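Local coordinates for putative exported protein (Bacteroides fragilis NCTC 9343, PDB 3IEE) that is of unknown function but folds as an all-helical protein that is probably exported to the cell envelope as a lipoprotein, at residues 30-33 against 34-38; 48-51 against 52-55; 72-75 against 76-79; 179-182 against 183-187; 200-203 against 204-208. All blocks are in the same frame, centred on the assembly; numbering follows the deposited sequence. Where two conformers were deposited one is given.

Contact 1 of 5, residues 30-33 against 34-38; sequences YNTS and LGVLK. With EDO (1,2-ethanediol), chain H.
Y30 and L34, one turn apart on the alpha-helix 17-40, meet through their side chains: the leucine CD2 lies obliquely to the ring, 4.3 Å from Y30 CE2. With CG anti to the backbone N (chi1 173°), the tyrosine ring extends alongside L34, and its hydroxyl ends 3.9 Å from L34 CD1. There Y30 OH lies 2.4 Å from O2 of a bound ethanediol, at the ring edge, a hydrogen bond by its geometry but so short that the exact length is doubtful. A phenol suits this place because its ring packs on leucine, and on F148 of helix 123-162, while its hydroxyl can bond a polar molecule, here a diol probably from the crystallisation liquor. On another side of the helix the methyls T32 CG2 and V36 CG2 lie side by side at 4.0 Å, two beta-branched residues facing V78. S33 is buried, and its OG is satisfied by Y97 OH and by the Y29 carbonyl. Four i to i+4 backbone bonds carry these side chains; that from G35 N to N31 O is long, 3.3 Å. L37 folds back over the previous turn, with both CB and CG 3.2 Å from S33 O, the carbonyl that accepts L37 N.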
loop_
_atom_site.group_PDB
_atom_site.type_symbol
_atom_site.label_atom_id
_atom_site.label_comp_id
_atom_site.label_asym_id
_atom_site.label_seq_id
_atom_site.Cartn_x
_atom_site.Cartn_y
_atom_site.Cartn_z
ATOM N N TYR A 30 -11.801 -6.256 -1.955
ATOM C CA TYR A 30 -10.737 -5.622 -1.195
ATOM C C TYR A 30 -9.598 -6.622 -0.960
ATOM O O TYR A 30 -8.436 -6.310 -1.189
ATOM C CB TYR A 30 -11.208 -5.102 0.181
ATOM C CG TYR A 30 -10.032 -4.605 1.020
ATOM C CD1 TYR A 30 -9.512 -3.334 0.853
ATOM C CD2 TYR A 30 -9.408 -5.442 1.939
ATOM C CE1 TYR A 30 -8.415 -2.896 1.596
ATOM C CE2 TYR A 30 -8.321 -5.009 2.671
ATOM C CZ TYR A 30 -7.828 -3.759 2.513
ATOM O OH TYR A 30 -6.732 -3.381 3.294
ATOM N N ASN A 31 -9.916 -7.818 -0.483
ATOM C CA ASN A 31 -8.865 -8.775 -0.171
ATOM C C ASN A 31 -8.079 -9.210 -1.393
ATOM O O ASN A 31 -6.838 -9.339 -1.328
ATOM C CB ASN A 31 -9.456 -9.996 0.566
ATOM C CG ASN A 31 -9.878 -9.664 2.004
ATOM O OD1 ASN A 31 -9.309 -8.774 2.659
ATOM N ND2 ASN A 31 -10.827 -10.449 2.523
ATOM N N THR A 32 -8.768 -9.403 -2.509
ATOM C CA THR A 32 -8.087 -9.710 -3.756
ATOM C C THR A 32 -7.198 -8.531 -4.169
ATOM O O THR A 32 -6.057 -8.721 -4.598
ATOM C CB THR A 32 -9.084 -10.063 -4.870
ATOM O OG1 THR A 32 -9.754 -11.280 -4.499
ATOM C CG2 THR A 32 -8.378 -10.212 -6.228
ATOM N N SER A 33 -7.741 -7.313 -4.031
ATOM C CA SER A 33 -6.994 -6.091 -4.357
ATOM C C SER A 33 -5.730 -5.940 -3.525
ATOM O O SER A 33 -4.673 -5.553 -4.050
ATOM C CB SER A 33 -7.829 -4.814 -4.178
ATOM O OG SER A 33 -8.924 -4.696 -5.090
ATOM N N LEU A 34 -5.819 -6.259 -2.236
ATOM C CA LEU A 34 -4.682 -6.138 -1.338
ATOM C C LEU A 34 -3.547 -7.013 -1.846
ATOM O O LEU A 34 -2.405 -6.593 -1.906
ATOM C CB LEU A 34 -5.083 -6.568 0.084
ATOM C CG LEU A 34 -4.011 -6.407 1.196
ATOM C CD1 LEU A 34 -3.708 -4.952 1.434
ATOM C CD2 LEU A 34 -4.495 -7.050 2.532
ATOM N N GLY A 35 -3.874 -8.244 -2.194
ATOM C CA GLY A 35 -2.870 -9.181 -2.722
ATOM C C GLY A 35 -2.293 -8.797 -4.071
ATOM O O GLY A 35 -1.076 -8.865 -4.317
ATOM N N VAL A 36 -3.166 -8.355 -4.957
ATOM C CA VAL A 36 -2.790 -7.947 -6.307
ATOM C C VAL A 36 -1.886 -6.734 -6.270
ATOM O O VAL A 36 -0.843 -6.667 -6.943
ATOM C CB VAL A 36 -4.010 -7.646 -7.219
ATOM C CG1 VAL A 36 -3.545 -6.956 -8.480
ATOM C CG2 VAL A 36 -4.794 -8.948 -7.560
ATOM N N LEU A 37 -2.266 -5.745 -5.475
ATOM C CA LEU A 37 -1.468 -4.525 -5.421
ATOM C C LEU A 37 -0.124 -4.717 -4.702
ATOM O O LEU A 37 0.865 -4.040 -4.988
ATOM C CB LEU A 37 -2.321 -3.445 -4.753
ATOM C CG LEU A 37 -3.511 -3.037 -5.628
ATOM C CD1 LEU A 37 -4.506 -2.191 -4.825
ATOM C CD2 LEU A 37 -3.071 -2.272 -6.883
ATOM N N LYS A 38 -0.111 -5.616 -3.737
ATOM C CA LYS A 38 1.143 -6.048 -3.087
ATOM C C LYS A 38 2.086 -6.614 -4.132
ATOM O O LYS A 38 3.268 -6.276 -4.132
ATOM C CB LYS A 38 0.851 -7.036 -1.953
ATOM C CG LYS A 38 2.083 -7.636 -1.345
ATOM C CD LYS A 38 1.785 -8.582 -0.223
ATOM C CE LYS A 38 3.075 -9.196 0.319
ATOM N NZ LYS A 38 2.770 -10.500 0.978
HETATM C C1 EDO H . -3.177 -0.752 2.174
HETATM O O1 EDO H . -3.187 0.635 2.585
HETATM C C2 EDO H . -3.940 -1.664 3.141
HETATM O O2 EDO H . -5.377 -1.468 3.034
#

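Contact 2 of 5, residues 48-51 against 52-55; sequences AVLD and YMEQ
Y52 begins the second turn of this piece of alpha-helix 43-56, its N donating to A48 O at 3.0 Å. Its ring, set with CG anti to the backbone N (chi1 -179°), swings away from the preceding turn toward F111, A64 and V66, where an aromatic can bridge a helix and a loop. M53, a selenomethionine, keeps to the buried side. Its SE lies 4.1 Å from V49 CG1, the two chains meeting at a slant, and 4.4 Å from L50 CD2; a long, flexible selenoether chain fits well between such branched neighbours and the helices 87-119 and 123-162. E54 turns back along the helix, its CG 3.3 Å from L50 O, and lies side by side with D51. The two carboxylates, 32° apart in plane, bring D51 OD1 and E54 OE1 to 3.5 Å. This closeness of two like charges is probably eased by outside partners: K192 forms a salt bridge with D51 OD2, and Y134 OH hydrogen-bonds E54 OE2. Q55 donates its backbone N to D51 O. That same carbonyl also takes a hydrogen from a water, 3.0 Å from D51 O, which gives its other hydrogen to E54 OE1 at 2.7 Å.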
loop_
_atom_site.group_PDB
_atom_site.type_symbol
_atom_site.label_atom_id
_atom_site.label_comp_id
_atom_site.label_asym_id
_atom_site.label_seq_id
_atom_site.Cartn_x
_atom_site.Cartn_y
_atom_site.Cartn_z
ATOM N N ALA A 48 14.847 -1.236 -6.237
ATOM C CA ALA A 48 15.972 -2.040 -6.722
ATOM C C ALA A 48 16.207 -1.893 -8.226
ATOM O O ALA A 48 17.384 -1.819 -8.672
ATOM C CB ALA A 48 15.784 -3.537 -6.341
ATOM N N VAL A 49 15.128 -1.862 -9.017
ATOM C CA VAL A 49 15.235 -1.660 -10.454
ATOM C C VAL A 49 15.834 -0.266 -10.719
ATOM O O VAL A 49 16.772 -0.135 -11.496
ATOM C CB VAL A 49 13.882 -1.897 -11.191
ATOM C CG1 VAL A 49 13.950 -1.444 -12.615
ATOM C CG2 VAL A 49 13.449 -3.390 -11.089
ATOM N N LEU A 50 15.289 0.762 -10.062
ATOM C CA LEU A 50 15.766 2.130 -10.263
ATOM C C LEU A 50 17.219 2.308 -9.784
ATOM O O LEU A 50 18.029 2.998 -10.417
ATOM C CB LEU A 50 14.854 3.124 -9.552
ATOM C CG LEU A 50 13.425 3.285 -10.120
ATOM C CD1 LEU A 50 12.611 4.095 -9.066
ATOM C CD2 LEU A 50 13.414 3.989 -11.504
ATOM N N ASP A 51 17.543 1.681 -8.666
ATOM C CA ASP A 51 18.907 1.738 -8.126
ATOM C C ASP A 51 19.908 1.114 -9.116
ATOM O O ASP A 51 20.990 1.671 -9.339
ATOM C CB ASP A 51 18.988 0.998 -6.804
ATOM C CG ASP A 51 18.437 1.795 -5.619
ATOM O OD1 ASP A 51 18.322 3.012 -5.715
ATOM O OD2 ASP A 51 18.199 1.169 -4.571
ATOM N N TYR A 52 19.567 -0.049 -9.648
ATOM C CA TYR A 52 20.371 -0.722 -10.688
ATOM C C TYR A 52 20.498 0.131 -11.936
ATOM O O TYR A 52 21.589 0.293 -12.481
ATOM C CB TYR A 52 19.793 -2.092 -11.058
ATOM C CG TYR A 52 20.624 -2.832 -12.131
ATOM C CD1 TYR A 52 21.880 -3.365 -11.838
ATOM C CD2 TYR A 52 20.202 -2.881 -13.449
ATOM C CE1 TYR A 52 22.637 -3.985 -12.809
ATOM C CE2 TYR A 52 20.929 -3.509 -14.417
ATOM C CZ TYR A 52 22.165 -4.036 -14.122
ATOM O OH TYR A 52 22.892 -4.695 -15.089
HETATM N N MSE A 53 19.395 0.689 -12.417
HETATM C CA MSE A 53 19.482 1.633 -13.532
HETATM C C MSE A 53 20.499 2.738 -13.269
HETATM O O MSE A 53 21.369 2.981 -14.113
HETATM C CB MSE A 53 18.093 2.217 -13.895
HETATM C CG MSE A 53 17.177 1.209 -14.516
HETATM SE SE MSE A 53 15.374 1.815 -14.736
HETATM C CE MSE A 53 15.630 3.001 -16.250
ATOM N N GLU A 54 20.413 3.387 -12.102
ATOM C CA GLU A 54 21.345 4.466 -11.746
ATOM C C GLU A 54 22.792 3.957 -11.735
ATOM O O GLU A 54 23.696 4.577 -12.301
ATOM C CB GLU A 54 21.072 5.030 -10.347
ATOM C CG GLU A 54 19.773 5.784 -10.170
ATOM C CD GLU A 54 19.425 6.075 -8.664
ATOM O OE1 GLU A 54 19.894 5.348 -7.741
ATOM O OE2 GLU A 54 18.671 7.053 -8.420
ATOM N N GLN A 55 22.997 2.838 -11.058
ATOM C CA GLN A 55 24.352 2.301 -10.905
ATOM C C GLN A 55 24.952 1.863 -12.231
ATOM O O GLN A 55 26.131 2.129 -12.479
ATOM C CB GLN A 55 24.350 1.133 -9.916
ATOM C CG GLN A 55 25.735 0.653 -9.561
ATOM C CD GLN A 55 26.673 1.794 -9.188
ATOM O OE1 GLN A 55 27.764 1.950 -9.799
ATOM N NE2 GLN A 55 26.267 2.607 -8.184
HETATM O O HOH W 1 21.966 3.692 -7.333
#

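Contact 3 of 5, residues 72-75 against 76-79; sequences SKDS and AIVL
This is a surface contact at the start of a short helix, 75-78, where D74 at the N-cap position and S75 meet I77, V78 and L79 one turn on. The segment 72-75 arrives as loop, and D74 has a positive phi (61°), so the chain turns sharply here before it coils. Its carboxylate makes no capping bond. Instead the side chain lies alongside that of I77, pointing the same way, with OD1 3.6 Å from I77 CD1. The aspartate CG stands anti to its own carbonyl carbon (chi1 -73°), which carries the carboxylate out beside the isoleucine.

The backbone does the polar work. D74 O accepts from two donors: V78 N at 3.1 Å, nearly in line with the carbonyl, and I77 N at 3.0 Å, which comes from above the carbonyl plane with an N-H...O angle of 136°. S75 O takes L79 N at 3.0 Å, and the leucine side chain curls over the same oxygen, with L79 CB 3.3 Å from S75 O. V78, a compact branched residue, is buried against T32 of helix 17-40 and Y97 of helix 87-119, and L79 also touches Y97. V78 O is bonded to Y29 OH, which ties this turn to helix 17-40.

D74 O is thus a bifurcated acceptor, mixing an i+3 with an i+4 bond at the first turn, and the i+3 bond is the more bent. With its carboxylate beside a methyl, D74 contributes to the helix start through its backbone oxygen, while hydrophobic side chains anchor the turn to the longer helices.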
loop_
_atom_site.group_PDB
_atom_site.type_symbol
_atom_site.label_atom_id
_atom_site.label_comp_id
_atom_site.label_asym_id
_atom_site.label_seq_id
_atom_site.Cartn_x
_atom_site.Cartn_y
_atom_site.Cartn_z
ATOM N N SER A 72 1.087 -10.909 -13.797
ATOM C CA SER A 72 -0.122 -10.452 -13.139
ATOM C C SER A 72 -1.035 -11.641 -12.807
ATOM O O SER A 72 -1.309 -12.477 -13.689
ATOM C CB SER A 72 -0.844 -9.479 -14.074
ATOM O OG SER A 72 -2.100 -9.089 -13.552
ATOM N N LYS A 73 -1.516 -11.705 -11.561
ATOM C CA LYS A 73 -2.485 -12.717 -11.116
ATOM C C LYS A 73 -3.807 -12.020 -10.822
ATOM O O LYS A 73 -3.810 -10.829 -10.461
ATOM C CB LYS A 73 -2.001 -13.410 -9.832
ATOM C CG LYS A 73 -0.657 -14.182 -9.976
ATOM C CD LYS A 73 -0.080 -14.497 -8.572
ATOM C CE LYS A 73 1.440 -14.789 -8.628
ATOM N NZ LYS A 73 1.847 -15.821 -7.627
ATOM N N ASP A 74 -4.926 -12.722 -11.004
ATOM C CA ASP A 74 -6.247 -12.211 -10.595
ATOM C C ASP A 74 -6.674 -10.905 -11.282
ATOM O O ASP A 74 -7.591 -10.207 -10.800
ATOM C CB ASP A 74 -6.359 -12.098 -9.066
ATOM C CG ASP A 74 -6.498 -13.443 -8.360
ATOM O OD1 ASP A 74 -6.932 -14.445 -9.000
ATOM O OD2 ASP A 74 -6.234 -13.464 -7.129
ATOM N N SER A 75 -6.080 -10.624 -12.441
ATOM C CA SER A 75 -6.487 -9.480 -13.268
ATOM C C SER A 75 -7.961 -9.587 -13.673
ATOM O O SER A 75 -8.639 -8.549 -13.743
ATOM C CB SER A 75 -5.591 -9.316 -14.501
ATOM O OG SER A 75 -5.844 -10.305 -15.490
ATOM N N ALA A 76 -8.467 -10.817 -13.817
ATOM C CA ALA A 76 -9.895 -11.074 -14.183
ATOM C C ALA A 76 -10.833 -10.577 -13.077
ATOM O O ALA A 76 -11.945 -10.112 -13.331
ATOM C CB ALA A 76 -10.146 -12.579 -14.440
ATOM N N ILE A 77 -10.375 -10.654 -11.839
ATOM C CA ILE A 77 -11.193 -10.247 -10.741
ATOM C C ILE A 77 -11.122 -8.731 -10.613
ATOM O O ILE A 77 -12.159 -8.057 -10.585
ATOM C CB ILE A 77 -10.750 -10.956 -9.463
ATOM C CG1 ILE A 77 -10.851 -12.474 -9.674
ATOM C CG2 ILE A 77 -11.571 -10.472 -8.252
ATOM C CD1 ILE A 77 -10.356 -13.332 -8.494
ATOM N N VAL A 78 -9.909 -8.178 -10.542
ATOM C CA VAL A 78 -9.796 -6.738 -10.203
ATOM C C VAL A 78 -10.278 -5.814 -11.339
ATOM O O VAL A 78 -10.757 -4.703 -11.098
ATOM C CB VAL A 78 -8.381 -6.378 -9.744
ATOM C CG1 VAL A 78 -8.024 -7.123 -8.462
ATOM C CG2 VAL A 78 -7.335 -6.676 -10.832
ATOM N N LEU A 79 -10.169 -6.282 -12.572
ATOM C CA LEU A 79 -10.647 -5.470 -13.698
ATOM C C LEU A 79 -12.157 -5.595 -13.867
ATOM O O LEU A 79 -12.715 -4.934 -14.735
ATOM C CB LEU A 79 -9.968 -5.835 -15.015
ATOM C CG LEU A 79 -8.464 -5.449 -15.109
ATOM C CD1 LEU A 79 -7.761 -6.151 -16.321
ATOM C CD2 LEU A 79 -8.371 -3.905 -15.187
#

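Contact 4 of 5, residues 179-182 against 183-187; sequences SSTM and QSILN. With EDO (1,2-ethanediol), chain H.
T181 and I185 meet on the tightly packed side of helix 169-189, where T181 CG2 and I185 CD1 approach to 4.3 Å and the isoleucine CG1 sits 3.4 Å from T181 O. L186 packs back likewise, its CG 3.4 Å from M182 O. These residues suit a helical-bundle core. The selenomethionine M182 reaches F233, V237, F240 and F265 on two other helices, and its flexible, unbranched chain can fit among these rings and the valine. Buried hydroxyls here have partners: T181 OG1 bonds Q210 OE1, and S184 OG bonds Q145 OE1.

The other side is more polar and holds a bound ethanediol. Its O1 donates to S180 O, 3.1 Å away, and its O2 shares a hydrogen bond with S180 OG, also at 3.1 Å. In one of its two modelled conformers Q183 borders the diol, CG lying 3.8 Å from ethanediol C1. Bent at chi2 (63°), this conformer donates from NE2 to N187 OD1 at 3.0 Å, from above that carbonyl's plane.

S180 O accepts from both S184 N and the diol O1, so this face can accept a further hydrogen bond; the ethanediol, probably from the crystallisation liquor, is no evidence of a natural ligand.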
loop_
_atom_site.group_PDB
_atom_site.type_symbol
_atom_site.label_atom_id
_atom_site.label_comp_id
_atom_site.label_asym_id
_atom_site.label_seq_id
_atom_site.Cartn_x
_atom_site.Cartn_y
_atom_site.Cartn_z
ATOM N N SER A 179 -4.642 -0.715 10.701
ATOM C CA SER A 179 -3.684 -1.568 9.980
ATOM C C SER A 179 -3.550 -1.090 8.516
ATOM O O SER A 179 -2.448 -1.046 7.945
ATOM C CB SER A 179 -4.142 -3.014 10.054
ATOM O OG SER A 179 -4.062 -3.496 11.387
ATOM N N SER A 180 -4.669 -0.724 7.899
ATOM C CA SER A 180 -4.629 -0.155 6.523
ATOM C C SER A 180 -3.847 1.167 6.472
ATOM O O SER A 180 -3.056 1.408 5.566
ATOM C CB SER A 180 -6.039 0.068 5.964
ATOM O OG SER A 180 -6.698 -1.190 5.797
ATOM N N THR A 181 -4.048 2.021 7.466
ATOM C CA THR A 181 -3.378 3.292 7.500
ATOM C C THR A 181 -1.880 3.080 7.672
ATOM O O THR A 181 -1.072 3.777 7.007
ATOM C CB THR A 181 -3.936 4.250 8.606
ATOM O OG1 THR A 181 -5.380 4.296 8.564
ATOM C CG2 THR A 181 -3.420 5.677 8.403
HETATM N N MSE A 182 -1.464 2.182 8.580
HETATM C CA MSE A 182 -0.029 1.865 8.741
HETATM C C MSE A 182 0.592 1.356 7.436
HETATM O O MSE A 182 1.697 1.775 7.062
HETATM C CB MSE A 182 0.210 0.895 9.885
HETATM C CG MSE A 182 -0.043 1.567 11.260
HETATM SE SE MSE A 182 0.509 0.394 12.725
HETATM C CE MSE A 182 -1.018 -0.827 12.706
ATOM N N GLN A 183 -0.126 0.491 6.732
ATOM C CA GLN A 183 0.398 -0.039 5.460
ATOM C C GLN A 183 0.525 1.068 4.417
ATOM O O GLN A 183 1.458 1.080 3.607
ATOM C CB GLN A 183 -0.480 -1.202 4.966
ATOM C CG GLN A 183 0.082 -1.937 3.778
ATOM C CD GLN A 183 1.406 -2.608 4.095
ATOM O OE1 GLN A 183 1.445 -3.520 4.914
ATOM N NE2 GLN A 183 2.501 -2.150 3.471
ATOM N N SER A 184 -0.422 1.994 4.424
ATOM C CA SER A 184 -0.371 3.134 3.503
ATOM C C SER A 184 0.876 3.994 3.780
ATOM O O SER A 184 1.564 4.515 2.872
ATOM C CB SER A 184 -1.630 3.985 3.642
ATOM O OG SER A 184 -1.618 4.921 2.616
ATOM N N ILE A 185 1.162 4.180 5.075
ATOM C CA ILE A 185 2.336 4.956 5.468
ATOM C C ILE A 185 3.620 4.238 5.036
ATOM O O ILE A 185 4.573 4.859 4.483
ATOM C CB ILE A 185 2.354 5.201 7.005
ATOM C CG1 ILE A 185 1.219 6.193 7.389
ATOM C CG2 ILE A 185 3.790 5.616 7.470
ATOM C CD1 ILE A 185 0.839 6.263 8.880
ATOM N N LEU A 186 3.669 2.924 5.261
ATOM C CA LEU A 186 4.825 2.104 4.787
ATOM C C LEU A 186 5.050 2.247 3.268
ATOM O O LEU A 186 6.188 2.468 2.803
ATOM C CB LEU A 186 4.644 0.636 5.154
ATOM C CG LEU A 186 4.720 0.310 6.660
ATOM C CD1 LEU A 186 4.329 -1.140 6.869
ATOM C CD2 LEU A 186 6.078 0.638 7.239
ATOM N N ASN A 187 3.977 2.126 2.516
ATOM C CA ASN A 187 4.042 2.229 1.042
ATOM C C ASN A 187 4.524 3.595 0.553
ATOM O O ASN A 187 5.241 3.691 -0.470
ATOM C CB ASN A 187 2.684 1.874 0.370
ATOM C CG ASN A 187 2.230 0.437 0.647
ATOM O OD1 ASN A 187 3.010 -0.411 1.070
ATOM N ND2 ASN A 187 0.944 0.196 0.450
HETATM C C1 EDO H . -3.177 -0.752 2.174
HETATM O O1 EDO H . -3.187 0.635 2.585
HETATM C C2 EDO H . -3.940 -1.664 3.141
HETATM O O2 EDO H . -5.377 -1.468 3.034
#

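Contact 5 of 5, residues 200-203 against 204-208; sequences IDLK and VAELT
V204 N, A205 N, E206 N and L207 N each bond the carbonyl four residues back, from I200 O to K203 O, giving regular alpha-helix with bonds of 2.9 to 3.0 Å. Upon this frame K203 and E206, three residues apart, form a salt bridge: K203 NZ to E206 OE1 is 3.0 Å, and the ammonium meets the syn side of that oxygen, 23° out of the carboxylate plane. The lysine is bent at chi2 (-64°) and chi3 (-83°), which curls its aliphatic part across the glutamate carboxylate, with CD 3.5 Å from E206 OE1. A lysine suits this largely buried place because its methylenes pack on S184, I185 and L188 of helix 169-189 while its ammonium still finds a carboxylate. On the side facing helix 224-247, I200 CG2 and V204 CG2 touch at 4.2 Å, and both residues also pack on V244. T208 bonds V204 O through both its N and its OG1, the latter at 2.9 Å, from opposite faces of the carbonyl plane. D201 is paired with R248. A hydrophobic stripe toward one helix and an i to i+3 ion pair near another are features of an amphipathic helix in a helical bundle.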
loop_
_atom_site.group_PDB
_atom_site.type_symbol
_atom_site.label_atom_id
_atom_site.label_comp_id
_atom_site.label_asym_id
_atom_site.label_seq_id
_atom_site.Cartn_x
_atom_site.Cartn_y
_atom_site.Cartn_z
ATOM N N ILE A 200 3.293 11.744 4.070
ATOM C CA ILE A 200 3.528 10.842 5.226
ATOM C C ILE A 200 3.000 11.522 6.501
ATOM O O ILE A 200 2.278 10.917 7.298
ATOM C CB ILE A 200 4.991 10.507 5.382
ATOM C CG1 ILE A 200 5.455 9.644 4.208
ATOM C CG2 ILE A 200 5.257 9.784 6.781
ATOM C CD1 ILE A 200 6.946 9.560 4.069
ATOM N N ASP A 201 3.288 12.814 6.661
ATOM C CA ASP A 201 2.827 13.506 7.877
ATOM C C ASP A 201 1.294 13.545 7.969
ATOM O O ASP A 201 0.719 13.423 9.069
ATOM C CB ASP A 201 3.408 14.903 7.947
ATOM C CG ASP A 201 4.921 14.919 7.967
ATOM O OD1 ASP A 201 5.557 13.911 8.309
ATOM O OD2 ASP A 201 5.500 15.990 7.674
ATOM N N LEU A 202 0.639 13.719 6.827
ATOM C CA LEU A 202 -0.809 13.776 6.755
ATOM C C LEU A 202 -1.380 12.429 7.183
ATOM O O LEU A 202 -2.336 12.348 7.986
ATOM C CB LEU A 202 -1.230 14.072 5.311
ATOM C CG LEU A 202 -2.694 14.411 5.080
ATOM C CD1 LEU A 202 -3.162 15.602 5.933
ATOM C CD2 LEU A 202 -2.862 14.715 3.590
ATOM N N LYS A 203 -0.797 11.353 6.674
ATOM C CA LYS A 203 -1.286 10.026 7.022
ATOM C C LYS A 203 -1.005 9.668 8.500
ATOM O O LYS A 203 -1.809 8.970 9.125
ATOM C CB LYS A 203 -0.707 8.949 6.107
ATOM C CG LYS A 203 -1.134 9.075 4.650
ATOM C CD LYS A 203 -2.622 8.888 4.431
ATOM C CE LYS A 203 -3.030 7.408 4.341
ATOM N NZ LYS A 203 -4.482 7.246 3.993
ATOM N N VAL A 204 0.115 10.139 9.047
ATOM C CA VAL A 204 0.403 9.985 10.485
ATOM C C VAL A 204 -0.625 10.733 11.318
ATOM O O VAL A 204 -1.118 10.236 12.372
ATOM C CB VAL A 204 1.825 10.424 10.836
ATOM C CG1 VAL A 204 1.973 10.503 12.363
ATOM C CG2 VAL A 204 2.845 9.481 10.173
ATOM N N ALA A 205 -1.060 11.894 10.827
ATOM C CA ALA A 205 -2.107 12.640 11.520
ATOM C C ALA A 205 -3.442 11.894 11.447
ATOM O O ALA A 205 -4.204 11.891 12.410
ATOM C CB ALA A 205 -2.228 14.089 10.905
ATOM N N GLU A 206 -3.732 11.219 10.332
ATOM C CA GLU A 206 -4.951 10.379 10.237
ATOM C C GLU A 206 -4.862 9.229 11.215
ATOM O O GLU A 206 -5.842 8.910 11.923
ATOM C CB GLU A 206 -5.137 9.795 8.850
ATOM C CG GLU A 206 -5.501 10.807 7.791
ATOM C CD GLU A 206 -5.556 10.195 6.389
ATOM O OE1 GLU A 206 -5.582 8.929 6.242
ATOM O OE2 GLU A 206 -5.550 11.019 5.430
ATOM N N LEU A 207 -3.703 8.580 11.227
ATOM C CA LEU A 207 -3.485 7.459 12.143
ATOM C C LEU A 207 -3.686 7.910 13.590
ATOM O O LEU A 207 -4.288 7.206 14.415
ATOM C CB LEU A 207 -2.129 6.830 11.900
ATOM C CG LEU A 207 -1.845 5.542 12.710
ATOM C CD1 LEU A 207 -2.917 4.456 12.579
ATOM C CD2 LEU A 207 -0.462 5.021 12.322
ATOM N N THR A 208 -3.144 9.078 13.903
ATOM C CA THR A 208 -3.305 9.639 15.253
ATOM C C THR A 208 -4.792 9.866 15.624
ATOM O O THR A 208 -5.211 9.506 16.710
ATOM C CB THR A 208 -2.485 10.902 15.396
ATOM O OG1 THR A 208 -1.085 10.600 15.221
ATOM C CG2 THR A 208 -2.717 11.548 16.777
#

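How the contacts relate
Contacts 1 to 3 lie in one sequence family and 4 and 5 in the other; the touching pairs are 1 with 3 and 4 with 5 within a family, and 1 with 4 between them. Contacts 1 and 3 have centres about 10 Å apart, and V36 CG2 lies 3.8 Å from V78 CG1, joining helix 75-78 to helix 17-40. Contacts 4 and 5, also about 10 Å apart between centres, pack consecutive helices together, with I185 CG1 3.6 Å from K203 CB. Contacts 1 and 4, centres about 14 Å apart, share the ethanediol, which may mark a pocket, and Y30 OH and S180 OG come within 3.3 Å, a weak hydrogen bond. Contact 2 stands apart, its centre about 25 Å from that of contact 4.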